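Local coordinates for protein poly-gamma-glutamate hydrolase (Bacillus phage phiNIT1, PDB 3A9L) that is a zinc peptidase that hydrolyses the gamma-glutamyl linkages of bacterial poly-gamma-glutamate, at residues A[26-30]-A[92-96]; A[38-44]-A[64-68]. All coordinates share one frame; numbering follows the deposited sequence.

Interaction 1: A[26-30]-A[92-96]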
loop_
_atom_site.group_PDB
_atom_site.type_symbol
_atom_site.label_atom_id
_atom_site.label_comp_id
_atom_site.label_asym_id
_atom_site.label_seq_id
_atom_site.Cartn_x
_atom_site.Cartn_y
_atom_site.Cartn_z
ATOM N N GLU A 26 -2.813 -4.025 1.268
ATOM C CA GLU A 26 -2.594 -2.773 0.531
ATOM C C GLU A 26 -2.626 -1.598 1.499
ATOM O O GLU A 26 -3.502 -1.523 2.375
ATOM C CB GLU A 26 -3.681 -2.568 -0.538
ATOM C CG GLU A 26 -3.784 -3.637 -1.602
ATOM C CD GLU A 26 -4.547 -3.138 -2.831
ATOM O OE1 GLU A 26 -5.392 -2.222 -2.710
ATOM O OE2 GLU A 26 -4.286 -3.638 -3.930
ATOM N N VAL A 27 -1.694 -0.648 1.342
ATOM C CA VAL A 27 -1.611 0.522 2.261
ATOM C C VAL A 27 -1.233 1.761 1.445
ATOM O O VAL A 27 -0.331 1.720 0.625
ATOM C CB VAL A 27 -0.526 0.328 3.358
ATOM C CG1 VAL A 27 -0.511 1.503 4.346
ATOM C CG2 VAL A 27 -0.680 -0.977 4.120
ATOM N N LYS A 28 -1.920 2.871 1.672
ATOM C CA LYS A 28 -1.402 4.124 1.212
ATOM C C LYS A 28 -1.588 5.144 2.322
ATOM O O LYS A 28 -2.700 5.539 2.598
ATOM C CB LYS A 28 -2.075 4.573 -0.119
ATOM C CG LYS A 28 -1.390 5.880 -0.706
ATOM C CD LYS A 28 -2.054 6.372 -1.979
ATOM C CE LYS A 28 -1.202 7.458 -2.674
ATOM N NZ LYS A 28 -1.790 7.928 -3.971
ATOM N N ARG A 29 -0.492 5.527 2.974
ATOM C CA ARG A 29 -0.506 6.524 4.014
ATOM C C ARG A 29 -0.189 7.857 3.319
ATOM O O ARG A 29 0.903 8.017 2.743
ATOM C CB ARG A 29 0.535 6.189 5.101
ATOM C CG ARG A 29 0.348 7.073 6.329
ATOM C CD ARG A 29 1.373 6.894 7.445
ATOM N NE ARG A 29 1.241 7.995 8.399
ATOM C CZ ARG A 29 2.201 8.456 9.202
ATOM N NH1 ARG A 29 3.374 7.877 9.253
ATOM N NH2 ARG A 29 1.955 9.487 10.002
ATOM N N GLN A 30 -1.148 8.783 3.365
ATOM C CA GLN A 30 -1.105 10.006 2.588
ATOM C C GLN A 30 -1.881 11.141 3.250
ATOM O O GLN A 30 -2.071 12.190 2.662
ATOM C CB GLN A 30 -1.601 9.749 1.147
ATOM C CG GLN A 30 -3.098 9.410 1.005
ATOM C CD GLN A 30 -3.585 9.444 -0.438
ATOM O OE1 GLN A 30 -2.850 9.831 -1.362
ATOM N NE2 GLN A 30 -4.827 9.031 -0.646
ATOM N N MET A 92 -0.761 1.799 11.150
ATOM C CA MET A 92 -1.508 2.825 10.418
ATOM C C MET A 92 -2.563 3.498 11.297
ATOM O O MET A 92 -2.595 4.716 11.421
ATOM C CB MET A 92 -2.159 2.226 9.163
ATOM C CG MET A 92 -1.176 1.963 8.061
ATOM S SD MET A 92 -0.632 3.540 7.348
ATOM C CE MET A 92 -2.049 4.055 6.418
ATOM N N LEU A 93 -3.398 2.705 11.964
ATOM C CA LEU A 93 -4.439 3.321 12.802
ATOM C C LEU A 93 -3.865 4.354 13.767
ATOM O O LEU A 93 -4.400 5.466 13.869
ATOM C CB LEU A 93 -5.281 2.267 13.541
ATOM C CG LEU A 93 -6.528 1.777 12.769
ATOM C CD1 LEU A 93 -7.545 2.869 12.811
ATOM C CD2 LEU A 93 -6.206 1.410 11.315
ATOM N N SER A 94 -2.767 3.997 14.434
ATOM C CA SER A 94 -2.150 4.818 15.466
ATOM C C SER A 94 -1.562 6.112 14.941
ATOM O O SER A 94 -1.264 7.022 15.735
ATOM C CB SER A 94 -1.029 4.046 16.163
ATOM O OG SER A 94 0.090 3.970 15.278
ATOM N N LYS A 95 -1.365 6.173 13.625
ATOM C CA LYS A 95 -0.787 7.346 12.946
ATOM C C LYS A 95 -1.851 8.310 12.384
ATOM O O LYS A 95 -1.542 9.328 11.740
ATOM C CB LYS A 95 0.177 6.878 11.845
ATOM C CG LYS A 95 1.334 5.997 12.315
ATOM C CD LYS A 95 2.146 6.657 13.427
ATOM C CE LYS A 95 3.515 5.982 13.597
ATOM N NZ LYS A 95 3.438 4.499 13.514
ATOM N N HIS A 96 -3.116 7.996 12.654
ATOM C CA HIS A 96 -4.213 8.842 12.193
ATOM C C HIS A 96 -5.142 9.234 13.323
ATOM O O HIS A 96 -5.534 8.405 14.150
ATOM C CB HIS A 96 -5.035 8.148 11.116
ATOM C CG HIS A 96 -4.250 7.801 9.905
ATOM N ND1 HIS A 96 -3.425 6.705 9.846
ATOM C CD2 HIS A 96 -4.162 8.407 8.699
ATOM C CE1 HIS A 96 -2.857 6.653 8.655
ATOM N NE2 HIS A 96 -3.276 7.684 7.948
HETATM O O HOH W 1 -1.157 9.488 9.104
#

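Interaction 2: A[38-44]-A[64-68]. With ZN (zinc ion), chain C.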
loop_
_atom_site.group_PDB
_atom_site.type_symbol
_atom_site.label_atom_id
_atom_site.label_comp_id
_atom_site.label_asym_id
_atom_site.label_seq_id
_atom_site.Cartn_x
_atom_site.Cartn_y
_atom_site.Cartn_z
ATOM N N SER A 38 -10.559 -1.374 5.531
ATOM C CA SER A 38 -11.322 -2.553 5.872
ATOM C C SER A 38 -10.385 -3.740 6.210
ATOM O O SER A 38 -9.385 -3.970 5.524
ATOM C CB SER A 38 -12.316 -2.910 4.773
ATOM O OG SER A 38 -12.926 -4.151 5.085
ATOM N N PRO A 39 -10.685 -4.462 7.308
ATOM C CA PRO A 39 -9.949 -5.699 7.581
ATOM C C PRO A 39 -10.514 -6.899 6.812
ATOM O O PRO A 39 -9.912 -7.991 6.817
ATOM C CB PRO A 39 -10.140 -5.897 9.087
ATOM C CG PRO A 39 -11.444 -5.233 9.421
ATOM C CD PRO A 39 -11.575 -4.065 8.427
ATOM N N HIS A 40 -11.680 -6.679 6.202
ATOM C CA HIS A 40 -12.480 -7.714 5.516
ATOM C C HIS A 40 -12.732 -7.368 4.029
ATOM O O HIS A 40 -13.866 -7.489 3.497
ATOM C CB HIS A 40 -13.772 -8.013 6.324
ATOM C CG HIS A 40 -13.522 -8.254 7.792
ATOM N ND1 HIS A 40 -14.435 -7.942 8.776
ATOM C CD2 HIS A 40 -12.440 -8.751 8.440
ATOM C CE1 HIS A 40 -13.931 -8.221 9.963
ATOM N NE2 HIS A 40 -12.713 -8.704 9.786
ATOM N N ALA A 41 -11.660 -6.945 3.350
ATOM C CA ALA A 41 -11.756 -6.513 1.953
ATOM C C ALA A 41 -11.548 -7.650 0.932
ATOM O O ALA A 41 -11.449 -8.809 1.307
ATOM C CB ALA A 41 -10.799 -5.360 1.682
ATOM N N GLY A 42 -11.507 -7.291 -0.355
ATOM C CA GLY A 42 -11.462 -8.277 -1.443
ATOM C C GLY A 42 -12.733 -9.085 -1.356
ATOM O O GLY A 42 -13.802 -8.513 -1.179
ATOM N N GLY A 43 -12.593 -10.405 -1.456
ATOM C CA GLY A 43 -13.687 -11.384 -1.343
ATOM C C GLY A 43 -14.283 -11.689 0.043
ATOM O O GLY A 43 -15.368 -12.262 0.124
ATOM N N ILE A 44 -13.614 -11.309 1.137
ATOM C CA ILE A 44 -14.173 -11.561 2.497
ATOM C C ILE A 44 -15.549 -10.873 2.689
ATOM O O ILE A 44 -16.565 -11.535 3.029
ATOM C CB ILE A 44 -13.188 -11.182 3.651
ATOM C CG1 ILE A 44 -11.763 -11.661 3.360
ATOM C CG2 ILE A 44 -13.694 -11.721 5.010
ATOM C CD1 ILE A 44 -10.668 -10.946 4.155
ATOM N N TYR A 64 -6.168 1.461 3.813
ATOM C CA TYR A 64 -5.596 0.170 4.198
ATOM C C TYR A 64 -6.637 -0.855 3.872
ATOM O O TYR A 64 -7.800 -0.617 4.188
ATOM C CB TYR A 64 -5.320 0.112 5.692
ATOM C CG TYR A 64 -4.968 -1.286 6.160
ATOM C CD1 TYR A 64 -5.975 -2.201 6.511
ATOM C CD2 TYR A 64 -3.656 -1.693 6.252
ATOM C CE1 TYR A 64 -5.672 -3.449 6.932
ATOM C CE2 TYR A 64 -3.338 -2.955 6.693
ATOM C CZ TYR A 64 -4.346 -3.822 7.016
ATOM O OH TYR A 64 -4.059 -5.082 7.425
ATOM N N LEU A 65 -6.227 -1.978 3.268
ATOM C CA LEU A 65 -7.142 -3.098 2.947
ATOM C C LEU A 65 -6.501 -4.448 3.187
ATOM O O LEU A 65 -5.480 -4.764 2.573
ATOM C CB LEU A 65 -7.505 -3.064 1.467
ATOM C CG LEU A 65 -8.194 -1.894 0.832
ATOM C CD1 LEU A 65 -8.216 -2.162 -0.640
ATOM C CD2 LEU A 65 -9.630 -1.755 1.388
ATOM N N PHE A 66 -7.086 -5.254 4.062
ATOM C CA PHE A 66 -6.673 -6.664 4.192
ATOM C C PHE A 66 -7.659 -7.428 3.358
ATOM O O PHE A 66 -8.850 -7.449 3.684
ATOM C CB PHE A 66 -6.704 -7.141 5.662
ATOM C CG PHE A 66 -6.199 -8.546 5.859
ATOM C CD1 PHE A 66 -7.090 -9.634 5.774
ATOM C CD2 PHE A 66 -4.863 -8.802 6.168
ATOM C CE1 PHE A 66 -6.639 -10.947 5.937
ATOM C CE2 PHE A 66 -4.414 -10.109 6.339
ATOM C CZ PHE A 66 -5.309 -11.185 6.228
ATOM N N GLN A 67 -7.173 -8.002 2.249
ATOM C CA GLN A 67 -8.067 -8.493 1.180
ATOM C C GLN A 67 -8.027 -10.005 1.042
ATOM O O GLN A 67 -6.938 -10.562 0.927
ATOM C CB GLN A 67 -7.634 -7.901 -0.181
ATOM C CG GLN A 67 -7.832 -6.383 -0.370
ATOM C CD GLN A 67 -7.862 -5.992 -1.850
ATOM O OE1 GLN A 67 -8.902 -5.603 -2.369
ATOM N NE2 GLN A 67 -6.752 -6.169 -2.541
ATOM N N GLY A 68 -9.206 -10.650 1.034
ATOM C CA GLY A 68 -9.328 -12.035 0.557
ATOM C C GLY A 68 -9.233 -12.139 -0.959
ATOM O O GLY A 68 -9.808 -11.317 -1.678
HETATM ZN ZN ZN C . -16.493 -7.208 8.622
HETATM O O HOH W 2 -18.737 -7.213 9.006
#

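Interaction 1: A[26-30]-A[92-96]
Lys95 lays its CB over one face of the Arg29 guanidinium, 3.7 Å from NH2, and the two side chains cross at about a right angle. At the guanidinium edge, in its plane, sits a water that takes a hydrogen bond from Arg29 NE (2.9 Å) and gives one to Lys95 O (2.7 Å). The same water lies above one face of the His96 ring. That ring is pinned at its own edge: ND1 donates to Met92 O (2.7 Å), which lies in the ring plane, while Lys95 N reaches the same carbonyl from its opposite face. With NE2 also bound to Ser62 OG, both ring nitrogens are engaged and the rotation of the imidazole is fixed.

Met92 bends at chi2 and chi3 (-71° and -73°), which brings CE to 3.6 Å from Val27 CG1 and equally close to Arg29 CB. The extended aliphatic part of Arg29 runs obliquely across the Met92 sulfur.

The contact packs the C-terminal end of helix 87-94 against strand 23-29, an edge strand of the sheet within this chain. Beyond that edge, residues 26-29 pair antiparallel with a strand of the second subunit, so the sheet continues across the dimer.

Interaction 2: A[38-44]-A[64-68]
Ser38 pairs in parallel with Leu65 between the two strands of a beta-alpha-beta unit, 34-42 and 62-68, joined through helix 48-59. A beta bulge shifts the register by one before Ala41 pairs with Gln67, and the chain turns a corner at Pro39 and His40. Ser38 OG accepts from His40 N (3.0 Å), an ST turn, and is tied to Phe102 O.

The His40 side chain leaves the backbone away from residues 64-68. Its CG lies anti to the carbonyl carbon (chi1 -49°), Pro39 CG sits over the centre of one ring face, and ND1 binds the zinc at 2.2 Å. NE2 is hydrogen-bonded to Val79 O, which would help hold the ring's rotation; Glu45 and His103 are the other protein ligands.

On the neighbouring strand, Phe66 CG is anti to the backbone N (chi1 -176°), which sets ring CD1 3.4 Å from Pro39 O, with Ile44 CD1 at the ring edge. Leu65 CD2 meets Ala41 CB at 3.8 Å. Gln67 carries its CG past the same methyl, and its amide is held by Thr49 and Asn24.

A type II' turn from Ala41 to Ile44 closes the pairing: Gly43 N donates to Gly68 O at 2.9 Å, nearly straight at 171°.

How the interactions relate
Two contacts of one sheet illustrate how an edge and a zinc-binding strand share a scaffold. Their centres lie 15 Å apart, and strand 62-68 bridges them, flanked by 23-29 on one side and 34-42 on the other. The join is direct: Glu26 O and Leu65 N, 2.9 Å apart, probably form a hydrogen bond, and Val27 CG2 packs 3.7 Å from Tyr64 CD2. Val27 CG1 thus serves interaction 1 while its CG2 touches Tyr64 of interaction 2. Along the chain, interaction 2 is nested within the loop closed by interaction 1. Only interaction 2 carries a zinc ligand; interaction 1 lies away from the metal, at the edge where the second subunit joins.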